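Local coordinates for protein predicted sugar phosphatases of the HAD superfamily (Cytophaga hutchinsonii, PDB 2HX1) that binds magnesium and is probably a sugar phosphatase of the HAD superfamily, removing phosphate from phosphorylated sugars, at residues Val122-Leu136 and Lys152-Ile165. Numbering follows the deposited sequence.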
loop_
_atom_site.group_PDB
_atom_site.type_symbol
_atom_site.label_atom_id
_atom_site.label_comp_id
_atom_site.label_asym_id
_atom_site.label_seq_id
_atom_site.Cartn_x
_atom_site.Cartn_y
_atom_site.Cartn_z
ATOM N N VAL A 122 13.545 5.166 -24.170
ATOM C CA VAL A 122 14.384 5.430 -22.981
ATOM C C VAL A 122 15.847 4.996 -23.206
ATOM O O VAL A 122 16.759 5.670 -22.742
ATOM C CB VAL A 122 13.796 4.799 -21.681
ATOM C CG1 VAL A 122 14.827 4.805 -20.553
ATOM C CG2 VAL A 122 12.531 5.567 -21.233
ATOM N N SER A 123 16.065 3.929 -23.967
ATOM C CA SER A 123 17.403 3.433 -24.267
ATOM C C SER A 123 18.311 4.431 -24.974
ATOM O O SER A 123 19.535 4.325 -24.878
ATOM C CB SER A 123 17.303 2.230 -25.194
ATOM O OG SER A 123 16.714 2.626 -26.410
ATOM N N ALA A 124 17.719 5.372 -25.708
ATOM C CA ALA A 124 18.486 6.393 -26.447
ATOM C C ALA A 124 18.637 7.691 -25.683
ATOM O O ALA A 124 19.006 8.726 -26.282
ATOM C CB ALA A 124 17.844 6.666 -27.815
ATOM N N ILE A 125 18.354 7.662 -24.375
ATOM C CA ILE A 125 18.487 8.840 -23.548
ATOM C C ILE A 125 19.751 8.712 -22.725
ATOM O O ILE A 125 20.021 7.654 -22.147
ATOM C CB ILE A 125 17.315 9.032 -22.569
ATOM C CG1 ILE A 125 15.997 9.125 -23.334
ATOM C CG2 ILE A 125 17.546 10.295 -21.697
ATOM C CD1 ILE A 125 15.904 10.275 -24.285
ATOM N N ASP A 126 20.519 9.798 -22.689
ATOM C CA ASP A 126 21.747 9.871 -21.918
ATOM C C ASP A 126 22.003 11.316 -21.526
ATOM O O ASP A 126 21.202 12.205 -21.837
ATOM C CB ASP A 126 22.928 9.367 -22.768
ATOM C CG ASP A 126 23.105 10.156 -24.081
ATOM O OD1 ASP A 126 22.811 11.383 -24.122
ATOM O OD2 ASP A 126 23.528 9.542 -25.095
ATOM N N ASP A 127 23.132 11.556 -20.870
ATOM C CA ASP A 127 23.499 12.905 -20.455
ATOM C C ASP A 127 23.532 13.896 -21.629
ATOM O O ASP A 127 23.346 15.095 -21.467
ATOM C CB ASP A 127 24.846 12.851 -19.724
ATOM C CG ASP A 127 24.735 12.163 -18.374
ATOM O OD1 ASP A 127 23.713 12.367 -17.670
ATOM O OD2 ASP A 127 25.666 11.409 -18.013
ATOM N N SER A 128 23.744 13.393 -22.824
ATOM C CA SER A 128 23.823 14.274 -23.986
ATOM C C SER A 128 22.472 14.854 -24.386
ATOM O O SER A 128 22.443 15.913 -24.992
ATOM C CB SER A 128 24.429 13.573 -25.219
ATOM O OG SER A 128 23.412 13.057 -26.097
ATOM N N ASN A 129 21.363 14.175 -24.058
ATOM C CA ASN A 129 20.010 14.681 -24.424
ATOM C C ASN A 129 18.956 14.699 -23.297
ATOM O O ASN A 129 17.811 15.139 -23.520
ATOM C CB ASN A 129 19.450 13.920 -25.658
ATOM C CG ASN A 129 19.351 12.418 -25.433
ATOM O OD1 ASN A 129 19.471 11.956 -24.302
ATOM N ND2 ASN A 129 19.140 11.640 -26.517
ATOM N N ILE A 130 19.317 14.256 -22.099
ATOM C CA ILE A 130 18.344 14.153 -21.028
ATOM C C ILE A 130 17.704 15.497 -20.722
ATOM O O ILE A 130 16.551 15.572 -20.332
ATOM C CB ILE A 130 18.964 13.522 -19.760
ATOM C CG1 ILE A 130 17.864 13.109 -18.779
ATOM C CG2 ILE A 130 19.944 14.498 -19.066
ATOM C CD1 ILE A 130 18.356 12.295 -17.593
ATOM N N GLY A 131 18.442 16.582 -20.923
ATOM C CA GLY A 131 17.925 17.914 -20.581
ATOM C C GLY A 131 16.797 18.370 -21.479
ATOM O O GLY A 131 16.124 19.381 -21.207
ATOM N N GLU A 132 16.597 17.629 -22.559
ATOM C CA GLU A 132 15.546 17.929 -23.501
ATOM C C GLU A 132 14.347 16.998 -23.346
ATOM O O GLU A 132 13.357 17.177 -24.041
ATOM C CB GLU A 132 16.118 17.832 -24.913
ATOM C CG GLU A 132 16.791 19.114 -25.371
ATOM C CD GLU A 132 15.766 20.150 -25.856
ATOM O OE1 GLU A 132 15.196 19.972 -26.978
ATOM O OE2 GLU A 132 15.547 21.135 -25.103
ATOM N N VAL A 133 14.420 16.013 -22.448
ATOM C CA VAL A 133 13.318 15.072 -22.292
ATOM C C VAL A 133 12.252 15.723 -21.432
ATOM O O VAL A 133 12.474 15.990 -20.260
ATOM C CB VAL A 133 13.730 13.735 -21.662
ATOM C CG1 VAL A 133 12.495 12.859 -21.407
ATOM C CG2 VAL A 133 14.702 12.988 -22.529
ATOM N N ASN A 134 11.065 15.912 -22.014
ATOM C CA ASN A 134 9.992 16.675 -21.365
ATOM C C ASN A 134 8.812 15.817 -20.953
ATOM O O ASN A 134 7.883 16.299 -20.306
ATOM C CB ASN A 134 9.544 17.787 -22.310
ATOM C CG ASN A 134 10.651 18.784 -22.593
ATOM O OD1 ASN A 134 11.568 18.958 -21.795
ATOM N ND2 ASN A 134 10.585 19.414 -23.740
ATOM N N ALA A 135 8.849 14.535 -21.311
ATOM C CA ALA A 135 7.830 13.591 -20.845
ATOM C C ALA A 135 8.308 12.162 -21.054
ATOM O O ALA A 135 9.197 11.882 -21.879
ATOM C CB ALA A 135 6.442 13.817 -21.560
ATOM N N LEU A 136 7.697 11.258 -20.310
ATOM C CA LEU A 136 7.925 9.828 -20.466
ATOM C C LEU A 136 6.579 9.165 -20.700
ATOM O O LEU A 136 5.654 9.387 -19.921
ATOM C CB LEU A 136 8.555 9.257 -19.193
ATOM C CG LEU A 136 8.575 7.733 -19.062
ATOM C CD1 LEU A 136 9.526 7.148 -20.124
ATOM C CD2 LEU A 136 8.974 7.322 -17.644
ATOM N N LYS A 152 17.105 2.701 -16.185
ATOM C CA LYS A 152 17.232 4.062 -16.762
ATOM C C LYS A 152 15.979 4.910 -16.497
ATOM O O LYS A 152 16.089 6.091 -16.294
ATOM C CB LYS A 152 17.476 4.038 -18.287
ATOM C CG LYS A 152 18.918 3.805 -18.724
ATOM C CD LYS A 152 19.097 3.982 -20.274
ATOM C CE LYS A 152 20.382 4.788 -20.611
ATOM N NZ LYS A 152 20.895 4.651 -22.026
ATOM N N THR A 153 14.789 4.305 -16.508
ATOM C CA THR A 153 13.543 5.052 -16.254
ATOM C C THR A 153 13.471 5.540 -14.808
ATOM O O THR A 153 13.099 6.691 -14.533
ATOM C CB THR A 153 12.313 4.191 -16.562
ATOM O OG1 THR A 153 12.355 3.836 -17.939
ATOM C CG2 THR A 153 10.998 4.941 -16.278
ATOM N N VAL A 154 13.891 4.695 -13.875
ATOM C CA VAL A 154 13.993 5.137 -12.488
ATOM C C VAL A 154 14.883 6.379 -12.414
ATOM O O VAL A 154 14.488 7.398 -11.837
ATOM C CB VAL A 154 14.462 3.996 -11.531
ATOM C CG1 VAL A 154 14.962 4.523 -10.160
ATOM C CG2 VAL A 154 13.343 3.014 -11.316
ATOM N N ASN A 155 16.066 6.319 -13.026
ATOM C CA ASN A 155 16.976 7.443 -12.962
ATOM C C ASN A 155 16.494 8.684 -13.738
ATOM O O ASN A 155 16.716 9.813 -13.300
ATOM C CB ASN A 155 18.346 7.013 -13.429
ATOM C CG ASN A 155 19.032 6.120 -12.418
ATOM O OD1 ASN A 155 19.222 6.521 -11.263
ATOM N ND2 ASN A 155 19.369 4.898 -12.833
ATOM N N LEU A 156 15.817 8.459 -14.869
ATOM C CA LEU A 156 15.260 9.551 -15.660
ATOM C C LEU A 156 14.280 10.364 -14.838
ATOM O O LEU A 156 14.300 11.601 -14.872
ATOM C CB LEU A 156 14.533 8.996 -16.875
ATOM C CG LEU A 156 13.804 10.015 -17.750
ATOM C CD1 LEU A 156 14.778 11.096 -18.290
ATOM C CD2 LEU A 156 13.123 9.245 -18.869
ATOM N N LEU A 157 13.425 9.660 -14.104
ATOM C CA LEU A 157 12.385 10.296 -13.314
ATOM C C LEU A 157 12.908 10.913 -12.005
ATOM O O LEU A 157 12.285 11.806 -11.440
ATOM C CB LEU A 157 11.287 9.267 -13.005
ATOM C CG LEU A 157 10.472 8.814 -14.219
ATOM C CD1 LEU A 157 9.449 7.764 -13.789
ATOM C CD2 LEU A 157 9.823 10.025 -14.935
ATOM N N ARG A 158 14.007 10.371 -11.489
ATOM C CA ARG A 158 14.720 10.986 -10.378
ATOM C C ARG A 158 15.384 12.286 -10.822
ATOM O O ARG A 158 15.554 13.185 -10.010
ATOM C CB ARG A 158 15.798 10.048 -9.840
ATOM C CG ARG A 158 15.236 8.860 -9.004
ATOM C CD ARG A 158 16.302 7.827 -8.579
ATOM N NE ARG A 158 17.298 8.424 -7.673
ATOM C CZ ARG A 158 18.489 8.889 -8.051
ATOM N NH1 ARG A 158 18.899 8.809 -9.329
ATOM N NH2 ARG A 158 19.285 9.450 -7.140
ATOM N N LYS A 159 15.756 12.385 -12.103
ATOM C CA LYS A 159 16.514 13.527 -12.604
ATOM C C LYS A 159 15.690 14.551 -13.344
ATOM O O LYS A 159 16.132 15.695 -13.487
ATOM C CB LYS A 159 17.630 13.078 -13.542
ATOM C CG LYS A 159 18.724 12.246 -12.895
ATOM C CD LYS A 159 19.568 11.627 -13.972
ATOM C CE LYS A 159 20.825 11.001 -13.429
ATOM N NZ LYS A 159 21.543 10.246 -14.518
ATOM N N ARG A 160 14.530 14.167 -13.872
ATOM C CA ARG A 160 13.733 15.102 -14.678
ATOM C C ARG A 160 12.342 15.296 -14.075
ATOM O O ARG A 160 11.631 14.337 -13.772
ATOM C CB ARG A 160 13.634 14.636 -16.136
ATOM C CG ARG A 160 14.979 14.683 -16.878
ATOM C CD ARG A 160 15.420 16.108 -17.195
ATOM N NE ARG A 160 14.530 16.730 -18.175
ATOM C CZ ARG A 160 14.311 18.037 -18.273
ATOM N NH1 ARG A 160 14.931 18.878 -17.465
ATOM N NH2 ARG A 160 13.474 18.520 -19.173
ATOM N N THR A 161 11.949 16.547 -13.910
ATOM C CA THR A 161 10.655 16.851 -13.340
ATOM C C THR A 161 9.667 16.913 -14.498
ATOM O O THR A 161 9.426 17.959 -15.063
ATOM C CB THR A 161 10.742 18.138 -12.510
ATOM O OG1 THR A 161 11.703 17.915 -11.481
ATOM C CG2 THR A 161 9.381 18.513 -11.852
ATOM N N ILE A 162 9.154 15.745 -14.886
ATOM C CA ILE A 162 8.359 15.604 -16.111
ATOM C C ILE A 162 7.168 14.663 -15.845
ATOM O O ILE A 162 7.236 13.814 -14.962
ATOM C CB ILE A 162 9.222 15.035 -17.308
ATOM C CG1 ILE A 162 9.714 13.621 -16.975
ATOM C CG2 ILE A 162 10.342 15.994 -17.674
ATOM C CD1 ILE A 162 10.704 13.012 -17.925
ATOM N N PRO A 163 6.083 14.790 -16.623
ATOM C CA PRO A 163 5.002 13.819 -16.476
ATOM C C PRO A 163 5.391 12.410 -16.952
ATOM O O PRO A 163 6.039 12.251 -17.988
ATOM C CB PRO A 163 3.889 14.402 -17.352
ATOM C CG PRO A 163 4.587 15.174 -18.373
ATOM C CD PRO A 163 5.774 15.787 -17.662
ATOM N N ALA A 164 5.036 11.406 -16.164
ATOM C CA ALA A 164 5.139 10.012 -16.559
ATOM C C ALA A 164 3.713 9.511 -16.792
ATOM O O ALA A 164 2.869 9.595 -15.881
ATOM C CB ALA A 164 5.845 9.184 -15.484
ATOM N N ILE A 165 3.445 9.037 -18.013
ATOM C CA ILE A 165 2.085 8.675 -18.479
ATOM C C ILE A 165 2.015 7.175 -18.867
ATOM O O ILE A 165 2.913 6.634 -19.538
ATOM C CB ILE A 165 1.690 9.549 -19.718
ATOM C CG1 ILE A 165 1.727 11.034 -19.389
ATOM C CG2 ILE A 165 0.267 9.249 -20.258
ATOM C CD1 ILE A 165 1.739 11.891 -20.621
#
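Bends at chi2 (-73°) and chi3 (-67°) of Arg160 fold its side chain back toward the loop 130-132 and the start of strand 133-138, so that NE and NH2 meet Val133 O. The two nitrogens grip this one oxygen side-on, NE at 3.0 Å and NH2 at 2.9 Å from Val133 O. The oxygen lies nearly in the guanidinium plane, while Gly131 O sits over one face. Ile130 CG1 extends anti to its backbone N (chi1 -166°) and packs 3.7 Å from Leu156 CD1. Ile130 CD1 meets CD of Lys159, whose NZ forms a salt bridge with Asp179 of a neighbouring subunit. Leu136 CD2 presses tightly on Thr153 CG2, at 3.4 Å, and also touches Leu157. From the helix, the bent chain of Lys152 reaches the 122-125 segment, where NZ makes weak hydrogen bonds to Ser123 O and Ile125 O. Strands 133-138 and 164-167 pair in parallel: Leu136 N hydrogen-bonds to Pro163 O (3.0 Å) and Ile165 N to Leu136 O (2.9 Å). A leucine in place of Arg160 would probably leave Val133 O without its two donors and the start of the strand less firmly held. Helix 146-159 completes this beta-alpha-beta unit. The chemistry implies apolar packing of the helix on the strand and the loop before it, with the arginine just past the helix tying its end to one backbone carbonyl, Val133 O.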